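Local coordinates for extracellular endo-alpha-(1->5)-L-arabinanase 1 (Bacillus subtilis, PDB 1UV4), which hydrolyses internal alpha-1,5-L-arabinofuranosidic linkages of linear and branched arabinan, and so takes part in breaking down the plant cell wall, at residues A[257-269]-A[279-293]. Residues are numbered along the deposited sequence; the frame is centred on the assembly and turned at random.
Sequences DIVNGNILVRHAY and LLINDLNWSSGWPSY. With CA (calcium ion), chain D; EDO (1,2-ethanediol), chain E; EDO (1,2-ethanediol), chain G.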
ATOM      1  N   ASP A 257      -2.161   5.575   1.181  1.00 12.74           N
ATOM      2  CA  ASP A 257      -0.979   5.447   2.012  1.00 12.99           C
ATOM      3  C   ASP A 257      -0.803   6.687   2.824  1.00 13.43           C
ATOM      4  O   ASP A 257      -1.083   7.802   2.346  1.00 12.85           O
ATOM      5  CB  ASP A 257       0.240   5.179   1.118  1.00 12.81           C
ATOM      6  CG  ASP A 257       1.368   4.590   1.870  1.00 16.05           C
ATOM      7  OD1 ASP A 257       1.180   3.873   2.884  1.00 20.39           O
ATOM      8  OD2 ASP A 257       2.495   4.765   1.494  1.00 16.02           O
ATOM      9  N   ILE A 258      -0.501   6.480   4.098  1.00 15.34           N
ATOM     10  CA  ILE A 258      -0.257   7.585   5.055  1.00 15.76           C
ATOM     11  C   ILE A 258       1.193   7.947   4.963  1.00 15.83           C
ATOM     12  O   ILE A 258       2.085   7.071   5.146  1.00 15.63           O
ATOM     13  CB  ILE A 258      -0.620   7.192   6.465  1.00 15.30           C
ATOM     14  CG1 ILE A 258      -2.128   6.929   6.577  1.00 15.19           C
ATOM     15  CG2 ILE A 258      -0.265   8.337   7.381  1.00 15.88           C
ATOM     16  CD1 ILE A 258      -2.520   6.078   7.850  1.00 16.92           C
ATOM     17  N   VAL A 259       1.455   9.217   4.664  1.00 14.18           N
ATOM     18  CA  VAL A 259       2.750   9.770   4.430  1.00 16.14           C
ATOM     19  C   VAL A 259       3.053  10.823   5.557  1.00 16.21           C
ATOM     20  O   VAL A 259       2.248  11.712   5.850  1.00 16.37           O
ATOM     21  CB  VAL A 259       2.809  10.299   2.971  1.00 16.58           C
ATOM     22  CG1 VAL A 259       4.064  11.093   2.770  1.00 17.31           C
ATOM     23  CG2 VAL A 259       2.695   9.134   1.998  1.00 18.10           C
ATOM     24  N   ASN A 260       4.199  10.701   6.229  1.00 16.66           N
ATOM     25  CA  ASN A 260       4.574  11.633   7.316  1.00 16.88           C
ATOM     26  C   ASN A 260       3.524  11.778   8.445  1.00 15.61           C
ATOM     27  O   ASN A 260       3.490  12.779   9.162  1.00 16.33           O
ATOM     28  CB  ASN A 260       4.883  13.038   6.755  1.00 17.04           C
ATOM     29  CG  ASN A 260       6.052  13.054   5.767  1.00 21.47           C
ATOM     30  OD1 ASN A 260       6.597  12.007   5.389  1.00 25.16           O
ATOM     31  ND2 ASN A 260       6.446  14.263   5.353  1.00 23.94           N
ATOM     32  N   GLY A 261       2.681  10.781   8.622  1.00 14.47           N
ATOM     33  CA  GLY A 261       1.677  10.784   9.658  1.00 14.40           C
ATOM     34  C   GLY A 261       0.424  11.587   9.338  1.00 15.47           C
ATOM     35  O   GLY A 261      -0.627  11.191   9.815  1.00 17.88           O
ATOM     36  N   ASN A 262       0.519  12.621   8.485  1.00 14.55           N
ATOM     37  CA  ASN A 262      -0.546  13.619   8.290  1.00 13.85           C
ATOM     38  C   ASN A 262      -0.859  14.022   6.858  1.00 14.13           C
ATOM     39  O   ASN A 262      -1.322  15.135   6.601  1.00 14.69           O
ATOM     40  CB  ASN A 262      -0.215  14.897   9.100  1.00 13.98           C
ATOM     41  CG  ASN A 262       1.019  15.620   8.615  1.00 12.66           C
ATOM     42  OD1 ASN A 262       1.614  15.295   7.600  1.00 15.25           O
ATOM     43  ND2 ASN A 262       1.448  16.639   9.402  1.00 16.61           N
ATOM     44  N   ILE A 263      -0.545  13.129   5.940  1.00 13.12           N
ATOM     45  CA  ILE A 263      -0.873  13.284   4.532  1.00 12.69           C
ATOM     46  C   ILE A 263      -1.429  11.969   4.075  1.00 13.36           C
ATOM     47  O   ILE A 263      -0.830  10.960   4.387  1.00 14.50           O
ATOM     48  CB  ILE A 263       0.387  13.616   3.692  1.00 12.11           C
ATOM     49  CG1 ILE A 263       1.022  14.925   4.193  1.00 12.48           C
ATOM     50  CG2 ILE A 263       0.017  13.649   2.188  1.00 12.76           C
ATOM     51  CD1 ILE A 263       2.342  15.308   3.486  1.00 14.06           C
ATOM     52  N   LEU A 264      -2.544  11.978   3.344  1.00 11.99           N
ATOM     53  CA  LEU A 264      -3.074  10.766   2.748  1.00 13.38           C
ATOM     54  C   LEU A 264      -2.992  10.873   1.247  1.00 13.15           C
ATOM     55  O   LEU A 264      -3.586  11.774   0.659  1.00 12.56           O
ATOM     56  CB  LEU A 264      -4.535  10.528   3.182  1.00 14.34           C
ATOM     57  CG  LEU A 264      -5.015   9.124   2.802  1.00 16.72           C
ATOM     58  CD1 LEU A 264      -4.400   8.046   3.633  1.00 18.15           C
ATOM     59  CD2 LEU A 264      -6.528   8.985   2.797  1.00 22.00           C
ATOM     60  N   VAL A 265      -2.240   9.972   0.643  1.00 12.44           N
ATOM     61  CA  VAL A 265      -2.207   9.833  -0.798  1.00 12.36           C
ATOM     62  C   VAL A 265      -3.089   8.654  -1.167  1.00 12.95           C
ATOM     63  O   VAL A 265      -3.228   7.695  -0.406  1.00 14.05           O
ATOM     64  CB  VAL A 265      -0.742   9.657  -1.366  1.00 11.93           C
ATOM     65  CG1 VAL A 265       0.134  10.848  -0.921  1.00 12.42           C
ATOM     66  CG2 VAL A 265      -0.105   8.346  -0.943  1.00 12.43           C
ATOM     67  N   ARG A 266      -3.650   8.713  -2.350  1.00 12.67           N
ATOM     68  CA  ARG A 266      -4.453   7.573  -2.847  1.00 12.68           C
ATOM     69  C   ARG A 266      -4.591   7.727  -4.342  1.00 12.98           C
ATOM     70  O   ARG A 266      -4.222   8.779  -4.891  1.00 14.12           O
ATOM     71  CB  ARG A 266      -5.850   7.565  -2.209  1.00 14.21           C
ATOM     72  CG  ARG A 266      -6.807   8.583  -2.698  1.00 17.78           C
ATOM     73  CD  ARG A 266      -7.031   9.598  -1.737  1.00 20.61           C
ATOM     74  NE  ARG A 266      -8.045  10.615  -2.066  1.00 15.77           N
ATOM     75  CZ  ARG A 266      -7.910  11.877  -1.720  1.00 16.50           C
ATOM     76  NH1 ARG A 266      -6.831  12.268  -1.068  1.00 16.31           N
ATOM     77  NH2 ARG A 266      -8.873  12.735  -1.976  1.00 15.42           N
ATOM     78  N   HIS A 267      -5.076   6.694  -5.014  1.00 12.87           N
ATOM     79  CA  HIS A 267      -5.495   6.844  -6.405  1.00 13.43           C
ATOM     80  C   HIS A 267      -7.001   6.990  -6.456  1.00 12.90           C
ATOM     81  O   HIS A 267      -7.702   6.595  -5.532  1.00 12.60           O
ATOM     82  CB  HIS A 267      -5.004   5.694  -7.293  1.00 13.02           C
ATOM     83  CG  HIS A 267      -5.555   4.336  -6.937  1.00 11.32           C
ATOM     84  ND1 HIS A 267      -4.771   3.293  -6.478  1.00 10.71           N
ATOM     85  CD2 HIS A 267      -6.826   3.853  -6.986  1.00 13.45           C
ATOM     86  CE1 HIS A 267      -5.543   2.245  -6.220  1.00 12.75           C
ATOM     87  NE2 HIS A 267      -6.792   2.569  -6.505  1.00 13.20           N
ATOM     88  N   ALA A 268      -7.520   7.564  -7.542  1.00 13.77           N
ATOM     89  CA  ALA A 268      -8.959   7.530  -7.827  1.00 13.69           C
ATOM     90  C   ALA A 268      -9.098   7.715  -9.330  1.00 13.67           C
ATOM     91  O   ALA A 268      -8.190   8.283  -9.978  1.00 13.60           O
ATOM     92  CB  ALA A 268      -9.703   8.588  -7.069  1.00 14.01           C
ATOM     93  N   TYR A 269     -10.184   7.208  -9.894  1.00 12.59           N
ATOM     94  CA  TYR A 269     -10.357   7.117 -11.337  1.00 13.56           C
ATOM     95  C   TYR A 269     -11.155   8.299 -11.869  1.00 12.32           C
ATOM     96  O   TYR A 269     -12.272   8.574 -11.453  1.00 12.62           O
ATOM     97  CB  TYR A 269     -11.024   5.807 -11.658  1.00 13.67           C
ATOM     98  CG  TYR A 269     -10.240   4.595 -11.242  1.00 13.90           C
ATOM     99  CD1 TYR A 269     -10.344   4.069  -9.940  1.00 16.95           C
ATOM    100  CD2 TYR A 269      -9.335   4.009 -12.078  1.00 13.21           C
ATOM    101  CE1 TYR A 269      -9.634   2.933  -9.561  1.00 17.60           C
ATOM    102  CE2 TYR A 269      -8.623   2.895 -11.706  1.00 14.58           C
ATOM    103  CZ  TYR A 269      -8.771   2.371 -10.439  1.00 16.33           C
ATOM    104  OH  TYR A 269      -8.058   1.208 -10.097  1.00 20.62           O
ATOM    105  N   LEU A 279      -3.169  10.300  -8.909  1.00 11.92           N
ATOM    106  CA  LEU A 279      -2.733  10.525  -7.521  1.00 11.62           C
ATOM    107  C   LEU A 279      -3.458  11.722  -6.921  1.00 11.51           C
ATOM    108  O   LEU A 279      -3.303  12.835  -7.407  1.00 13.05           O
ATOM    109  CB  LEU A 279      -1.241  10.762  -7.512  1.00 11.74           C
ATOM    110  CG  LEU A 279      -0.589  11.119  -6.185  1.00 11.49           C
ATOM    111  CD1 LEU A 279      -0.799  10.077  -5.148  1.00 14.29           C
ATOM    112  CD2 LEU A 279       0.901  11.322  -6.372  1.00 12.95           C
ATOM    113  N   LEU A 280      -4.233  11.485  -5.856  1.00 11.58           N
ATOM    114  CA  LEU A 280      -4.942  12.536  -5.115  1.00 11.99           C
ATOM    115  C   LEU A 280      -4.333  12.582  -3.725  1.00 11.25           C
ATOM    116  O   LEU A 280      -3.987  11.570  -3.115  1.00 12.45           O
ATOM    117  CB  LEU A 280      -6.420  12.258  -5.003  1.00 12.56           C
ATOM    118  CG  LEU A 280      -7.278  12.613  -6.201  1.00 12.59           C
ATOM    119  CD1 LEU A 280      -6.951  11.871  -7.448  1.00 15.05           C
ATOM    120  CD2 LEU A 280      -8.755  12.397  -5.861  1.00 15.01           C
ATOM    121  N   ILE A 281      -4.168  13.791  -3.220  1.00 10.79           N
ATOM    122  CA  ILE A 281      -3.493  13.996  -1.941  1.00 11.42           C
ATOM    123  C   ILE A 281      -4.292  14.963  -1.072  1.00 11.78           C
ATOM    124  O   ILE A 281      -4.704  16.015  -1.551  1.00 12.19           O
ATOM    125  CB  ILE A 281      -2.061  14.545  -2.168  1.00 11.22           C
ATOM    126  CG1 ILE A 281      -1.273  13.679  -3.173  1.00 11.43           C
ATOM    127  CG2 ILE A 281      -1.341  14.658  -0.828  1.00 13.50           C
ATOM    128  CD1 ILE A 281       0.117  14.160  -3.386  1.00 12.32           C
ATOM    129  N   ASN A 282      -4.496  14.594   0.193  1.00 12.56           N
ATOM    130  CA  ASN A 282      -5.139  15.470   1.168  1.00 12.83           C
ATOM    131  C   ASN A 282      -4.322  15.536   2.435  1.00 12.62           C
ATOM    132  O   ASN A 282      -3.627  14.601   2.769  1.00 13.66           O
ATOM    133  CB  ASN A 282      -6.510  14.920   1.604  1.00 12.83           C
ATOM    134  CG  ASN A 282      -7.628  15.304   0.682  1.00 13.68           C
ATOM    135  OD1 ASN A 282      -7.682  14.804  -0.440  1.00 16.77           O
ATOM    136  ND2 ASN A 282      -8.528  16.156   1.152  1.00 15.81           N
ATOM    137  N   ASP A 283      -4.470  16.615   3.199  1.00 11.77           N
ATOM    138  CA  ASP A 283      -4.021  16.613   4.591  1.00 12.94           C
ATOM    139  C   ASP A 283      -4.894  15.656   5.371  1.00 13.73           C
ATOM    140  O   ASP A 283      -6.074  15.451   5.043  1.00 13.36           O
ATOM    141  CB  ASP A 283      -4.202  17.966   5.176  1.00 11.88           C
ATOM    142  CG  ASP A 283      -3.435  19.021   4.431  1.00 14.10           C
ATOM    143  OD1 ASP A 283      -2.203  18.858   4.284  1.00 14.79           O
ATOM    144  OD2 ASP A 283      -3.971  20.031   3.935  1.00 19.73           O
ATOM    145  N   LEU A 284      -4.309  15.062   6.400  1.00 13.98           N
ATOM    146  CA  LEU A 284      -4.999  14.152   7.316  1.00 15.59           C
ATOM    147  C   LEU A 284      -4.940  14.747   8.702  1.00 15.58           C
ATOM    148  O   LEU A 284      -3.866  15.183   9.163  1.00 16.90           O
ATOM    149  CB  LEU A 284      -4.284  12.802   7.334  1.00 16.84           C
ATOM    150  CG  LEU A 284      -5.004  11.497   7.594  1.00 20.44           C
ATOM    151  CD1 LEU A 284      -6.277  11.368   6.809  1.00 18.80           C
ATOM    152  CD2 LEU A 284      -4.010  10.383   7.284  1.00 20.06           C
ATOM    153  N   ASN A 285      -6.108  14.825   9.338  1.00 15.75           N
ATOM    154  CA  ASN A 285      -6.298  15.306  10.710  1.00 18.04           C
ATOM    155  C   ASN A 285      -6.642  14.107  11.611  1.00 17.12           C
ATOM    156  O   ASN A 285      -7.333  13.217  11.185  1.00 18.43           O
ATOM    157  CB  ASN A 285      -7.449  16.344  10.655  1.00 18.40           C
ATOM    158  CG  ASN A 285      -7.773  17.009  11.989  1.00 22.47           C
ATOM    159  OD1 ASN A 285      -7.506  16.484  13.052  1.00 25.99           O
ATOM    160  ND2 ASN A 285      -8.412  18.178  11.915  1.00 25.51           N
ATOM    161  N   TRP A 286      -6.094  14.040  12.812  1.00 16.45           N
ATOM    162  CA  TRP A 286      -6.446  12.983  13.773  1.00 16.59           C
ATOM    163  C   TRP A 286      -7.096  13.506  15.017  1.00 17.17           C
ATOM    164  O   TRP A 286      -7.299  12.738  15.968  1.00 17.59           O
ATOM    165  CB  TRP A 286      -5.197  12.236  14.237  1.00 17.39           C
ATOM    166  CG  TRP A 286      -4.404  11.678  13.130  1.00 16.82           C
ATOM    167  CD1 TRP A 286      -3.346  12.266  12.493  1.00 17.24           C
ATOM    168  CD2 TRP A 286      -4.591  10.406  12.511  1.00 16.84           C
ATOM    169  NE1 TRP A 286      -2.878  11.436  11.509  1.00 14.97           N
ATOM    170  CE2 TRP A 286      -3.619  10.283  11.505  1.00 14.85           C
ATOM    171  CE3 TRP A 286      -5.492   9.349  12.706  1.00 16.68           C
ATOM    172  CZ2 TRP A 286      -3.508   9.161  10.709  1.00 18.98           C
ATOM    173  CZ3 TRP A 286      -5.378   8.242  11.908  1.00 18.53           C
ATOM    174  CH2 TRP A 286      -4.407   8.149  10.923  1.00 20.10           C
ATOM    175  N   SER A 287      -7.310  14.817  15.074  1.00 16.88           N
ATOM    176  CA  SER A 287      -7.717  15.453  16.307  1.00 17.79           C
ATOM    177  C   SER A 287      -9.027  14.902  16.889  1.00 17.70           C
ATOM    178  O   SER A 287      -9.221  15.008  18.091  1.00 17.46           O
ATOM    179  CB  SER A 287      -7.783  16.993  16.144  1.00 17.84           C
ATOM    180  OG  SER A 287      -8.767  17.375  15.209  1.00 20.32           O
ATOM    181  N   SER A 288      -9.891  14.294  16.066  1.00 17.58           N
ATOM    182  CA  SER A 288     -11.164  13.728  16.563  1.00 17.63           C
ATOM    183  C   SER A 288     -11.131  12.328  17.287  1.00 17.63           C
ATOM    184  O   SER A 288     -12.114  11.882  17.898  1.00 17.70           O
ATOM    185  CB  SER A 288     -12.108  13.618  15.383  1.00 18.15           C
ATOM    186  OG  SER A 288     -11.714  12.547  14.543  1.00 20.15           O
ATOM    187  N   GLY A 289      -9.995  11.662  17.238  1.00 15.73           N
ATOM    188  CA  GLY A 289      -9.872  10.304  17.761  1.00 13.76           C
ATOM    189  C   GLY A 289      -9.826   9.365  16.580  1.00 11.35           C
ATOM    190  O   GLY A 289      -9.548   8.167  16.713  1.00 10.32           O
ATOM    191  N   TRP A 290     -10.093   9.922  15.411  1.00 10.02           N
ATOM    192  CA  TRP A 290     -10.185   9.159  14.182  1.00 10.95           C
ATOM    193  C   TRP A 290      -9.598   9.975  13.036  1.00 12.01           C
ATOM    194  O   TRP A 290      -9.559  11.190  13.109  1.00 13.10           O
ATOM    195  CB  TRP A 290     -11.657   8.860  13.892  1.00  9.93           C
ATOM    196  CG  TRP A 290     -12.325   8.059  14.923  1.00  9.53           C
ATOM    197  CD1 TRP A 290     -13.077   8.530  15.955  1.00  8.37           C
ATOM    198  CD2 TRP A 290     -12.287   6.624  15.085  1.00  8.77           C
ATOM    199  NE1 TRP A 290     -13.527   7.506  16.741  1.00  9.31           N
ATOM    200  CE2 TRP A 290     -13.078   6.314  16.215  1.00  8.13           C
ATOM    201  CE3 TRP A 290     -11.719   5.565  14.342  1.00  9.30           C
ATOM    202  CZ2 TRP A 290     -13.303   5.011  16.650  1.00  7.14           C
ATOM    203  CZ3 TRP A 290     -11.944   4.263  14.779  1.00  9.32           C
ATOM    204  CH2 TRP A 290     -12.714   3.999  15.918  1.00  9.03           C
ATOM    205  N   PRO A 291      -9.172   9.330  11.960  1.00 11.93           N
ATOM    206  CA  PRO A 291      -8.682  10.066  10.804  1.00 12.73           C
ATOM    207  C   PRO A 291      -9.802  10.816  10.120  1.00 13.52           C
ATOM    208  O   PRO A 291     -10.945  10.324  10.031  1.00 14.45           O
ATOM    209  CB  PRO A 291      -8.168   8.975   9.846  1.00 12.67           C
ATOM    210  CG  PRO A 291      -8.913   7.738  10.269  1.00 14.34           C
ATOM    211  CD  PRO A 291      -9.154   7.874  11.718  1.00 12.18           C
ATOM    212  N   SER A 292      -9.451  11.988   9.595  1.00 12.75           N
ATOM    213  CA  SER A 292     -10.373  12.829   8.842  1.00 12.83           C
ATOM    214  C   SER A 292      -9.640  13.629   7.797  1.00 11.75           C
ATOM    215  O   SER A 292      -8.508  14.051   8.020  1.00 12.90           O
ATOM    216  CB  SER A 292     -11.054  13.807   9.793  1.00 13.83           C
ATOM    217  OG  SER A 292     -11.952  14.614   9.087  1.00 16.50           O
ATOM    218  N   TYR A 293     -10.303  13.896   6.682  1.00 12.17           N
ATOM    219  CA  TYR A 293      -9.889  14.957   5.792  1.00 12.43           C
ATOM    220  C   TYR A 293     -10.179  16.311   6.453  1.00 12.63           C
ATOM    221  O   TYR A 293     -10.744  16.432   7.562  1.00 14.66           O
ATOM    222  CB  TYR A 293     -10.620  14.862   4.456  1.00 12.86           C
ATOM    223  CG  TYR A 293     -10.261  13.685   3.574  1.00 13.65           C
ATOM    224  CD1 TYR A 293      -8.952  13.230   3.437  1.00 16.60           C
ATOM    225  CD2 TYR A 293     -11.231  13.034   2.836  1.00 14.64           C
ATOM    226  CE1 TYR A 293      -8.649  12.148   2.597  1.00 13.28           C
ATOM    227  CE2 TYR A 293     -10.947  11.978   2.008  1.00 15.34           C
ATOM    228  CZ  TYR A 293      -9.646  11.529   1.871  1.00 15.70           C
ATOM    229  OH  TYR A 293      -9.390  10.447   1.012  1.00 14.83           O
ATOM    230  OXT TYR A 293      -9.792  17.326   5.859  1.00 14.80           O
TER
HETATM  231 CA    CA D1294       3.336   3.338   3.540  1.00 13.77          CA
HETATM  232  C1  EDO E1295     -11.850  10.859  -4.185  1.00 27.24           C
HETATM  233  O1  EDO E1295     -10.825  10.809  -3.200  1.00 26.84           O
HETATM  234  C2  EDO E1295     -12.773  12.027  -3.938  1.00 29.36           C
HETATM  235  O2  EDO E1295     -13.742  11.686  -2.963  1.00 31.97           O
HETATM  236  C1  EDO G1297       7.310   7.618   3.198  0.50 28.51           C
HETATM  237  O1  EDO G1297       6.161   7.397   2.425  0.50 30.57           O
HETATM  238  C2  EDO G1297       7.017   8.586   4.328  0.50 30.73           C
HETATM  239  O2  EDO G1297       8.213   9.201   4.740  0.50 29.34           O
HETATM  240  O   HOH W   1       2.519   4.215   5.554  1.00 12.88           O
HETATM  241  O   HOH W   2       4.115   5.883   4.174  0.50 13.49           O
HETATM  242  O   HOH W   3      -0.888  17.717   6.281  1.00 32.39           O
HETATM  243  O   HOH W   4       5.236   2.539   4.854  1.00 14.60           O
HETATM  244  O   HOH W   5       5.050   4.635   2.656  0.50 15.01           O
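Strands 263-269 and 279-283 pair as the antiparallel beta hairpin inside one four-stranded sheet, with strand 4-8 completing the outer edge and 250-259 lying on the inner side. Four backbone bonds join L264 to N282 and R266 to L280. Beyond them, L284 N still reaches N262 O at 3.0 Å, but from above the carbonyl plane, evidence that the regular pairing ends there. On the face carrying I263, V265 and I281, one methyl pair is tight: I263 CG2 and I281 CG2 lie 3.5 Å apart.

The other face centres on R266. Its CG stands between the backbone N and carbonyl carbon (chi1 74°) and the chain bends at chi2, which folds the guanidinium back across the neighbouring strand. There R266 NH1 (2.7 Å) and R266 NH2 (2.8 Å) both donate to N282 OD1. L280 CB covers one guanidinium face and Y293 OH the opposite one, 3.3 Å above the plane; that hydroxyl is hydrogen-bonded to D244.

Away from the hairpin's own turn, beside the 260-262 turn, W286 NE1 donates to G261 O (2.8 Å, 154°), the acceptor lying in the indole plane, while L284 CD2 packs on I258 CG1. D257, on the innermost strand, binds calcium through both carboxylate oxygens, with D77 and E135 also at the metal. Such a four-stranded antiparallel blade is the unit of family 43's five-bladed beta-propeller, its last blade closed here by the N-terminal strand.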